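Local structure of nitronate monooxygenase family protein (4QIT) at residues 251-256 / 342-347; 258-263 / 328-333; 276-281 / 289-294. The protein uses flavin mononucleotide and molecular oxygen to oxidise alkyl nitronates, best of all the toxin propionate 3-nitronate, its presumed physiological substrate. The protein carries 1 engineered substitution. All blocks are in the same frame, centred on the assembly; numbering follows the deposited sequence.

Contact 1. Residues 251-256 / 342-347; sequences CPESSA and LPAAEL
Glu253 starts with CG beside its own backbone N and then bends at chi2 (83°), which swings its carboxylate across to the backbone of Ala344, the first residue of helix 344-355. There OE1 of Glu253 accepts the N-H of Ala344 at 3.0 Å. The donor comes from 36° above the carboxylate plane, though the N-H points fairly straight at the oxygen (153°). The other oxygen works one residue further on: OE2 of Glu253 receives a hydrogen from water 1 at 2.9 Å, and this water accepts from Ala345 N at 2.8 Å. Pro343 holds the N-cap position and has no side-chain acceptor of its own, so a glutamate from a distant loop serves the opening N-H groups of the helix; the negative charge probably also suits the positive end of the helix dipole.

Beside this polar link the contact is mainly apolar. Cys251 SG rests 3.8 Å from Ala344 CB and 4.1 Å from Leu347 CD2. A small, polarisable thiol fits well against the short alanine. The backbone also takes part, with Cys251 CA directing a C-H towards Leu342 O at 3.4 Å. Pro252 lies alongside Pro343, its CD 3.2 Å from Leu342 O, and its fixed phi suits the second position of the type I turn running from Cys251 to Ser254.

This turn belongs to the loop joining helix 246-249 to helix 258-265. The first turn of helix 344-355 packs between helix 32-41, through Ala344 on Leu34 and Ala37, and helix 246-249, through Leu347 on Phe248.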
loop_
_atom_site.group_PDB
_atom_site.type_symbol
_atom_site.label_atom_id
_atom_site.label_comp_id
_atom_site.label_asym_id
_atom_site.label_seq_id
_atom_site.Cartn_x
_atom_site.Cartn_y
_atom_site.Cartn_z
ATOM N N CYS A 251 -23.000 -2.330 -8.695
ATOM C CA CYS A 251 -24.408 -2.418 -8.297
ATOM C C CYS A 251 -25.245 -1.696 -9.341
ATOM O O CYS A 251 -24.839 -0.657 -9.857
ATOM C CB CYS A 251 -24.646 -1.781 -6.929
ATOM S SG CYS A 251 -23.849 -2.641 -5.570
ATOM N N PRO A 252 -26.413 -2.253 -9.672
ATOM C CA PRO A 252 -27.289 -1.652 -10.682
ATOM C C PRO A 252 -27.779 -0.266 -10.261
ATOM O O PRO A 252 -28.129 0.547 -11.126
ATOM C CB PRO A 252 -28.458 -2.646 -10.771
ATOM C CG PRO A 252 -28.425 -3.389 -9.476
ATOM C CD PRO A 252 -26.961 -3.518 -9.156
ATOM N N GLU A 253 -27.785 -0.001 -8.956
ATOM C CA GLU A 253 -28.220 1.290 -8.428
ATOM C C GLU A 253 -27.190 2.403 -8.621
ATOM O O GLU A 253 -27.528 3.571 -8.496
ATOM C CB GLU A 253 -28.553 1.171 -6.938
ATOM C CG GLU A 253 -29.706 0.217 -6.604
ATOM C CD GLU A 253 -29.287 -1.241 -6.508
ATOM O OE1 GLU A 253 -28.078 -1.550 -6.631
ATOM O OE2 GLU A 253 -30.179 -2.101 -6.296
ATOM N N SER A 254 -25.937 2.056 -8.908
ATOM C CA SER A 254 -24.922 3.093 -9.089
ATOM C C SER A 254 -25.088 3.774 -10.444
ATOM O O SER A 254 -25.804 3.266 -11.317
ATOM C CB SER A 254 -23.511 2.506 -8.978
ATOM O OG SER A 254 -23.041 2.083 -10.246
ATOM N N SER A 255 -24.427 4.917 -10.634
ATOM C CA SER A 255 -24.480 5.592 -11.927
ATOM C C SER A 255 -23.245 5.361 -12.803
ATOM O O SER A 255 -22.988 6.132 -13.729
ATOM C CB SER A 255 -24.723 7.096 -11.754
ATOM O OG SER A 255 -23.725 7.679 -10.939
ATOM N N ALA A 256 -22.489 4.298 -12.532
ATOM C CA ALA A 256 -21.408 3.907 -13.433
ATOM C C ALA A 256 -22.015 3.631 -14.805
ATOM O O ALA A 256 -23.070 2.991 -14.907
ATOM C CB ALA A 256 -20.689 2.662 -12.913
ATOM N N LEU A 342 -24.012 -7.213 -8.028
ATOM C CA LEU A 342 -25.226 -7.601 -7.313
ATOM C C LEU A 342 -26.056 -6.368 -6.997
ATOM O O LEU A 342 -25.509 -5.282 -6.865
ATOM C CB LEU A 342 -24.858 -8.278 -5.993
ATOM C CG LEU A 342 -24.036 -9.563 -6.011
ATOM C CD1 LEU A 342 -23.565 -9.893 -4.602
ATOM C CD2 LEU A 342 -24.867 -10.711 -6.554
ATOM N N PRO A 343 -27.386 -6.523 -6.875
ATOM C CA PRO A 343 -28.190 -5.446 -6.286
ATOM C C PRO A 343 -27.586 -5.067 -4.940
ATOM O O PRO A 343 -27.132 -5.948 -4.201
ATOM C CB PRO A 343 -29.564 -6.103 -6.086
ATOM C CG PRO A 343 -29.615 -7.161 -7.142
ATOM C CD PRO A 343 -28.207 -7.694 -7.248
ATOM N N ALA A 344 -27.552 -3.773 -4.639
ATOM C CA ALA A 344 -26.829 -3.304 -3.464
ATOM C C ALA A 344 -27.303 -3.902 -2.147
ATOM O O ALA A 344 -26.484 -4.208 -1.277
ATOM C CB ALA A 344 -26.839 -1.783 -3.410
ATOM N N ALA A 345 -28.615 -4.090 -2.004
ATOM C CA ALA A 345 -29.152 -4.714 -0.804
ATOM C C ALA A 345 -28.651 -6.156 -0.676
ATOM O O ALA A 345 -28.258 -6.581 0.417
ATOM C CB ALA A 345 -30.673 -4.670 -0.816
ATOM N N GLU A 346 -28.649 -6.897 -1.784
ATOM C CA GLU A 346 -28.080 -8.249 -1.782
ATOM C C GLU A 346 -26.589 -8.230 -1.452
ATOM O O GLU A 346 -26.102 -9.080 -0.707
ATOM C CB GLU A 346 -28.316 -8.983 -3.112
ATOM C CG GLU A 346 -27.757 -10.421 -3.108
ATOM C CD GLU A 346 -27.993 -11.196 -4.405
ATOM O OE1 GLU A 346 -28.761 -10.730 -5.283
ATOM O OE2 GLU A 346 -27.403 -12.293 -4.547
ATOM N N LEU A 347 -25.856 -7.269 -2.002
ATOM C CA LEU A 347 -24.438 -7.197 -1.677
ATOM C C LEU A 347 -24.232 -6.929 -0.183
ATOM O O LEU A 347 -23.418 -7.594 0.454
ATOM C CB LEU A 347 -23.710 -6.167 -2.548
ATOM C CG LEU A 347 -22.237 -5.971 -2.186
ATOM C CD1 LEU A 347 -21.435 -7.261 -2.356
ATOM C CD2 LEU A 347 -21.616 -4.850 -3.013
HETATM O O HOH W 1 -30.696 -3.527 -3.858
#

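Contact 2. Residues 258-263 / 328-333; sequences AAYREA and AAQWAG. With FMN (flavin mononucleotide), chain C; NIE (nitroethane), chain D.
Tyr260 reaches from helix 258-265 to the backbone of Trp331, and its OH donates to Trp331 O over only 2.6 Å. The hydroxyl lies in the carbonyl plane on a lone pair, with a C=O...O angle of 124°. CG stands anti to the backbone N (chi1 -167°), which sends the long ring out from the helix to get there. This is the tight part of the contact. Gln330 CA sits over the Tyr260 ring, 3.9 Å from its centroid, a CH-pi contact, and Ala329 O lies over the same face. The flavin methyl C7M meets the edge of the ring and comes within 3.1 Å of Tyr260 OH.

Towards the partly exposed Ala259 the fit is looser. The extended Gln330 side chain runs past Tyr260 in the opposite direction, and its NE2 stays 3.7 Å from Ala259 O. Its OE1 is equally far from Ala263 CB, and the hydrogen bond of this oxygen is to Arg268, outside the two segments. Alanines suit this helix face because they let the glutamine lie close.

Trp331 touches both ligands: C7M lies at the edge of its indole, 3.3 Å from CB, and nitroethane O5 sits over a face, 2.7 Å from NE1. Gly333 CA comes within 3.7 Å of phosphate oxygen O2P, where a CB would collide. The arrangement belongs to the FMN and nitroethane pocket of a nitronate monooxygenase TIM barrel, probably where the nitronate binds, here walling the dimethylbenzene end of the flavin.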
loop_
_atom_site.group_PDB
_atom_site.type_symbol
_atom_site.label_atom_id
_atom_site.label_comp_id
_atom_site.label_asym_id
_atom_site.label_seq_id
_atom_site.Cartn_x
_atom_site.Cartn_y
_atom_site.Cartn_z
ATOM N N ALA A 258 -21.982 2.004 -18.833
ATOM C CA ALA A 258 -21.711 0.666 -19.340
ATOM C C ALA A 258 -20.225 0.397 -19.548
ATOM O O ALA A 258 -19.734 -0.702 -19.274
ATOM C CB ALA A 258 -22.479 0.426 -20.640
ATOM N N ALA A 259 -19.502 1.398 -20.033
ATOM C CA ALA A 259 -18.084 1.192 -20.289
ATOM C C ALA A 259 -17.326 0.965 -18.976
ATOM O O ALA A 259 -16.415 0.134 -18.912
ATOM C CB ALA A 259 -17.501 2.364 -21.063
ATOM N N TYR A 260 -17.701 1.705 -17.940
ATOM C CA TYR A 260 -17.084 1.558 -16.618
ATOM C C TYR A 260 -17.344 0.156 -16.069
ATOM O O TYR A 260 -16.429 -0.520 -15.585
ATOM C CB TYR A 260 -17.671 2.637 -15.714
ATOM C CG TYR A 260 -17.011 2.913 -14.370
ATOM C CD1 TYR A 260 -15.964 2.136 -13.877
ATOM C CD2 TYR A 260 -17.460 3.974 -13.596
ATOM C CE1 TYR A 260 -15.396 2.422 -12.632
ATOM C CE2 TYR A 260 -16.903 4.268 -12.372
ATOM C CZ TYR A 260 -15.873 3.497 -11.890
ATOM O OH TYR A 260 -15.349 3.819 -10.647
ATOM N N ARG A 261 -18.590 -0.304 -16.159
ATOM C CA ARG A 261 -18.934 -1.645 -15.692
ATOM C C ARG A 261 -18.172 -2.723 -16.456
ATOM O O ARG A 261 -17.605 -3.636 -15.850
ATOM C CB ARG A 261 -20.449 -1.875 -15.794
ATOM C CG ARG A 261 -21.252 -0.920 -14.937
ATOM C CD ARG A 261 -22.726 -0.960 -15.291
ATOM N NE ARG A 261 -23.440 0.140 -14.648
ATOM C CZ ARG A 261 -23.907 0.103 -13.405
ATOM N NH1 ARG A 261 -23.770 -0.999 -12.669
ATOM N NH2 ARG A 261 -24.519 1.166 -12.903
ATOM N N GLU A 262 -18.144 -2.608 -17.780
ATOM C CA GLU A 262 -17.384 -3.541 -18.620
ATOM C C GLU A 262 -15.893 -3.549 -18.253
ATOM O O GLU A 262 -15.279 -4.614 -18.149
ATOM C CB GLU A 262 -17.556 -3.184 -20.099
ATOM C CG GLU A 262 -16.592 -3.873 -21.034
ATOM C CD GLU A 262 -16.777 -3.451 -22.482
ATOM O OE1 GLU A 262 -16.713 -2.232 -22.771
ATOM O OE2 GLU A 262 -16.989 -4.342 -23.332
ATOM N N ALA A 263 -15.325 -2.359 -18.061
ATOM C CA ALA A 263 -13.924 -2.205 -17.676
ATOM C C ALA A 263 -13.628 -2.922 -16.361
ATOM O O ALA A 263 -12.642 -3.659 -16.247
ATOM C CB ALA A 263 -13.581 -0.730 -17.546
ATOM N N ALA A 328 -11.937 8.030 -19.868
ATOM C CA ALA A 328 -12.894 7.998 -18.760
ATOM C C ALA A 328 -12.247 7.916 -17.381
ATOM O O ALA A 328 -11.117 7.427 -17.219
ATOM C CB ALA A 328 -13.867 6.840 -18.943
ATOM N N ALA A 329 -12.977 8.401 -16.381
ATOM C CA ALA A 329 -12.556 8.239 -14.996
ATOM C C ALA A 329 -13.188 6.957 -14.466
ATOM O O ALA A 329 -14.367 6.928 -14.089
ATOM C CB ALA A 329 -12.981 9.438 -14.154
ATOM N N GLN A 330 -12.404 5.883 -14.462
ATOM C CA GLN A 330 -12.897 4.584 -14.028
ATOM C C GLN A 330 -12.167 4.204 -12.757
ATOM O O GLN A 330 -11.250 3.383 -12.756
ATOM C CB GLN A 330 -12.726 3.555 -15.157
ATOM C CG GLN A 330 -13.632 3.903 -16.359
ATOM C CD GLN A 330 -13.274 3.174 -17.639
ATOM O OE1 GLN A 330 -12.166 2.669 -17.801
ATOM N NE2 GLN A 330 -14.223 3.134 -18.574
ATOM N N TRP A 331 -12.568 4.845 -11.666
ATOM C CA TRP A 331 -11.886 4.652 -10.395
ATOM C C TRP A 331 -12.105 3.239 -9.833
ATOM O O TRP A 331 -13.179 2.657 -9.959
ATOM C CB TRP A 331 -12.352 5.694 -9.385
ATOM C CG TRP A 331 -12.300 7.124 -9.871
ATOM C CD1 TRP A 331 -13.348 7.995 -9.952
ATOM C CD2 TRP A 331 -11.146 7.833 -10.343
ATOM N NE1 TRP A 331 -12.913 9.212 -10.437
ATOM C CE2 TRP A 331 -11.578 9.136 -10.682
ATOM C CE3 TRP A 331 -9.807 7.494 -10.512
ATOM C CZ2 TRP A 331 -10.690 10.099 -11.177
ATOM C CZ3 TRP A 331 -8.933 8.456 -11.014
ATOM C CH2 TRP A 331 -9.381 9.740 -11.331
ATOM N N ALA A 332 -11.069 2.697 -9.203
ATOM C CA ALA A 332 -11.117 1.357 -8.644
ATOM C C ALA A 332 -9.959 1.171 -7.675
ATOM O O ALA A 332 -8.862 1.666 -7.924
ATOM C CB ALA A 332 -11.053 0.308 -9.759
ATOM N N GLY A 333 -10.224 0.458 -6.580
ATOM C CA GLY A 333 -9.214 0.124 -5.587
ATOM C C GLY A 333 -8.436 -1.129 -5.952
ATOM O O GLY A 333 -8.742 -1.808 -6.946
HETATM N N1 FMN C . -14.198 9.594 -1.415
HETATM C C2 FMN C . -14.734 10.841 -1.124
HETATM O O2 FMN C . -14.493 11.353 -0.038
HETATM N N3 FMN C . -15.554 11.499 -2.013
HETATM C C4 FMN C . -15.816 10.910 -3.232
HETATM O O4 FMN C . -16.529 11.464 -4.064
HETATM C C4A FMN C . -15.274 9.674 -3.532
HETATM N N5 FMN C . -15.553 9.121 -4.754
HETATM C C5A FMN C . -15.055 7.885 -5.089
HETATM C C6 FMN C . -15.377 7.360 -6.332
HETATM C C7 FMN C . -14.913 6.117 -6.711
HETATM C C7M FMN C . -15.324 5.607 -8.063
HETATM C C8 FMN C . -14.091 5.394 -5.845
HETATM C C8M FMN C . -13.562 4.049 -6.253
HETATM C C9 FMN C . -13.764 5.931 -4.595
HETATM C C9A FMN C . -14.249 7.184 -4.202
HETATM N N10 FMN C . -13.949 7.744 -2.959
HETATM C C10 FMN C . -14.460 8.998 -2.631
HETATM C "C1'" FMN C . -13.049 7.016 -1.993
HETATM C "C2'" FMN C . -13.809 6.168 -0.988
HETATM O "O2'" FMN C . -14.380 7.002 -0.013
HETATM C "C3'" FMN C . -12.879 5.194 -0.279
HETATM O "O3'" FMN C . -11.692 5.818 0.162
HETATM C "C4'" FMN C . -12.494 4.120 -1.273
HETATM O "O4'" FMN C . -13.597 3.838 -2.114
HETATM C "C5'" FMN C . -12.129 2.860 -0.508
HETATM O "O5'" FMN C . -11.426 2.081 -1.427
HETATM P P FMN C . -12.089 0.819 -2.131
HETATM O O1P FMN C . -13.237 0.320 -1.293
HETATM O O2P FMN C . -10.998 -0.191 -2.314
HETATM O O3P FMN C . -12.601 1.330 -3.437
HETATM N N3 NIE D . -12.979 10.367 -6.700
HETATM C C1 NIE D . -12.852 12.476 -5.620
HETATM C C2 NIE D . -13.619 11.631 -6.613
HETATM O O4 NIE D . -12.651 9.794 -5.664
HETATM O O5 NIE D . -12.391 10.011 -7.879
#

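Contact 3. Residues 276-281 / 289-294; sequences VTMSGR and RMFFDA
Thr277 OG1 donates to Met290 O at 2.7 Å and is also hydrogen-bonded to Thr275 OG1, so one buried hydroxyl serves two partners. It meets the carbonyl at a C=O...O angle of 150°, tilted somewhat out of the carbonyl plane. A chi1 of 49° places OG1 between the backbone N and the carbonyl carbon; the methyl CG2 is thereby turned to Phe292. It lies over one face of that ring, 3.9 Å from the centroid and 22° off the normal, a CH-pi contact. Threonine is apt here, since one branch is polar and the other apolar. Ala294 CB closes on the same methyl at 3.9 Å.

The two segments flank strand 283-285, the middle strand of a small antiparallel sheet with strands 188-189 and 273-275; one leads into it and the other leaves it. On the way in, Ser279 OG accepts from Arg281 N in an ST turn, and within it Gly280 has a positive phi, at which a side chain would press on the carbonyl oxygen of Ser279.

Two methionines meet on the other side of Thr277. Their side chains cross at about a right angle, and the bent chain of Met278 brings CE to 3.6 Å from Met290 CB. The same methyl approaches Phe291 CE1 obliquely, at 3.5 Å. Flexible, unbranched methionine can bend at chi2 and chi3 to fit against both Met290 and the Phe291 ring. Water 2 accepts from Val276 N at 2.9 Å and makes a weak bond to Phe292 O. Beyond the contact, Phe292 packs on Trp92 and Tyr95 of helix 86-101, and Met278 and Met290 lie against helix 307-320.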
loop_
_atom_site.group_PDB
_atom_site.type_symbol
_atom_site.label_atom_id
_atom_site.label_comp_id
_atom_site.label_asym_id
_atom_site.label_seq_id
_atom_site.Cartn_x
_atom_site.Cartn_y
_atom_site.Cartn_z
ATOM N N VAL A 276 -2.075 11.820 -11.328
ATOM C CA VAL A 276 -2.421 13.200 -11.004
ATOM C C VAL A 276 -2.895 13.968 -12.233
ATOM O O VAL A 276 -3.379 15.088 -12.108
ATOM C CB VAL A 276 -1.245 13.987 -10.381
ATOM C CG1 VAL A 276 -0.772 13.315 -9.111
ATOM C CG2 VAL A 276 -0.104 14.170 -11.395
ATOM N N THR A 277 -2.766 13.369 -13.413
ATOM C CA THR A 277 -3.061 14.099 -14.654
ATOM C C THR A 277 -4.549 14.125 -15.017
ATOM O O THR A 277 -4.984 14.942 -15.835
ATOM C CB THR A 277 -2.220 13.579 -15.836
ATOM O OG1 THR A 277 -2.310 12.151 -15.900
ATOM C CG2 THR A 277 -0.756 13.987 -15.661
ATOM N N MET A 278 -5.329 13.240 -14.412
ATOM C CA MET A 278 -6.776 13.236 -14.602
ATOM C C MET A 278 -7.448 14.444 -13.945
ATOM O O MET A 278 -8.262 15.130 -14.565
ATOM C CB MET A 278 -7.375 11.933 -14.046
ATOM C CG MET A 278 -8.885 11.776 -14.250
ATOM S SD MET A 278 -9.350 11.039 -15.828
ATOM C CE MET A 278 -8.713 9.375 -15.604
ATOM N N SER A 279 -7.110 14.718 -12.689
ATOM C CA SER A 279 -7.875 15.697 -11.930
ATOM C C SER A 279 -7.028 16.788 -11.303
ATOM O O SER A 279 -7.564 17.792 -10.842
ATOM C CB SER A 279 -8.640 14.994 -10.818
ATOM O OG SER A 279 -7.733 14.579 -9.808
ATOM N N GLY A 280 -5.717 16.568 -11.241
ATOM C CA GLY A 280 -4.814 17.471 -10.552
ATOM C C GLY A 280 -4.497 17.031 -9.130
ATOM O O GLY A 280 -3.687 17.660 -8.445
ATOM N N ARG A 281 -5.137 15.950 -8.690
ATOM C CA ARG A 281 -4.877 15.360 -7.372
ATOM C C ARG A 281 -4.740 13.857 -7.550
ATOM O O ARG A 281 -5.479 13.247 -8.332
ATOM C CB ARG A 281 -6.023 15.648 -6.392
ATOM C CG ARG A 281 -5.662 16.618 -5.259
ATOM C CD ARG A 281 -6.846 16.789 -4.318
ATOM N NE ARG A 281 -6.519 17.540 -3.104
ATOM C CZ ARG A 281 -5.964 17.008 -2.019
ATOM N NH1 ARG A 281 -5.638 15.726 -2.001
ATOM N NH2 ARG A 281 -5.716 17.769 -0.953
ATOM N N ARG A 289 -5.717 6.484 -21.315
ATOM C CA ARG A 289 -4.937 7.547 -21.953
ATOM C C ARG A 289 -4.773 8.810 -21.100
ATOM O O ARG A 289 -3.853 9.607 -21.335
ATOM C CB ARG A 289 -5.498 7.861 -23.346
ATOM C CG ARG A 289 -5.463 6.648 -24.262
ATOM C CD ARG A 289 -5.943 6.981 -25.664
ATOM N NE ARG A 289 -5.082 7.960 -26.324
ATOM C CZ ARG A 289 -5.396 8.559 -27.469
ATOM N NH1 ARG A 289 -6.542 8.278 -28.061
ATOM N NH2 ARG A 289 -4.569 9.442 -28.009
ATOM N N MET A 290 -5.625 8.979 -20.091
ATOM C CA MET A 290 -5.455 10.085 -19.155
ATOM C C MET A 290 -4.397 9.840 -18.085
ATOM O O MET A 290 -4.121 10.733 -17.286
ATOM C CB MET A 290 -6.780 10.459 -18.482
ATOM C CG MET A 290 -7.722 11.258 -19.357
ATOM S SD MET A 290 -6.916 12.699 -20.110
ATOM C CE MET A 290 -6.205 13.548 -18.690
ATOM N N PHE A 291 -3.804 8.647 -18.069
ATOM C CA PHE A 291 -2.795 8.304 -17.062
ATOM C C PHE A 291 -1.406 8.434 -17.675
ATOM O O PHE A 291 -0.831 7.450 -18.150
ATOM C CB PHE A 291 -2.968 6.858 -16.572
ATOM C CG PHE A 291 -4.139 6.634 -15.641
ATOM C CD1 PHE A 291 -5.446 6.893 -16.048
ATOM C CD2 PHE A 291 -3.933 6.067 -14.386
ATOM C CE1 PHE A 291 -6.519 6.630 -15.207
ATOM C CE2 PHE A 291 -4.998 5.800 -13.542
ATOM C CZ PHE A 291 -6.292 6.087 -13.949
ATOM N N PHE A 292 -0.855 9.639 -17.668
ATOM C CA PHE A 292 0.496 9.813 -18.187
ATOM C C PHE A 292 1.443 10.440 -17.170
ATOM O O PHE A 292 1.032 10.837 -16.075
ATOM C CB PHE A 292 0.493 10.574 -19.520
ATOM C CG PHE A 292 -0.174 11.915 -19.463
ATOM C CD1 PHE A 292 -1.533 12.038 -19.706
ATOM C CD2 PHE A 292 0.565 13.060 -19.201
ATOM C CE1 PHE A 292 -2.150 13.277 -19.666
ATOM C CE2 PHE A 292 -0.039 14.298 -19.164
ATOM C CZ PHE A 292 -1.401 14.411 -19.394
ATOM N N ASP A 293 2.722 10.511 -17.536
ATOM C CA ASP A 293 3.741 11.032 -16.634
ATOM C C ASP A 293 3.780 12.555 -16.693
ATOM O O ASP A 293 4.162 13.135 -17.711
ATOM C CB ASP A 293 5.111 10.460 -17.006
ATOM C CG ASP A 293 6.158 10.705 -15.937
ATOM O OD1 ASP A 293 5.914 11.510 -15.013
ATOM O OD2 ASP A 293 7.239 10.086 -16.021
ATOM N N ALA A 294 3.403 13.199 -15.593
ATOM C CA ALA A 294 3.401 14.656 -15.515
ATOM C C ALA A 294 4.814 15.226 -15.519
ATOM O O ALA A 294 5.007 16.420 -15.735
ATOM C CB ALA A 294 2.659 15.117 -14.277
HETATM O O HOH W 2 0.255 10.999 -12.865
#

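Contact 2 stands between the other two and is the one that touches the ligands. Arg261, on the helix that carries Tyr260, ties it to contact 1: its NE is 2.9 Å from Ala256 O and its NH1 3.0 Å from Cys251 O, both probable hydrogen bonds. On the other flank Met278 of contact 3 packs against the far rim of the indole, its CG 3.6 Å from Trp331 CH2, forming a second shell about 7 Å from nitroethane, side chain to ligand. Contacts 1 and 3 do not meet; their centres lie about 29 Å apart. Contact 1 approaches the cofactor through the Leu347 side chain, about 10 Å from FMN, while the Met278 side chain is about 11 Å from it.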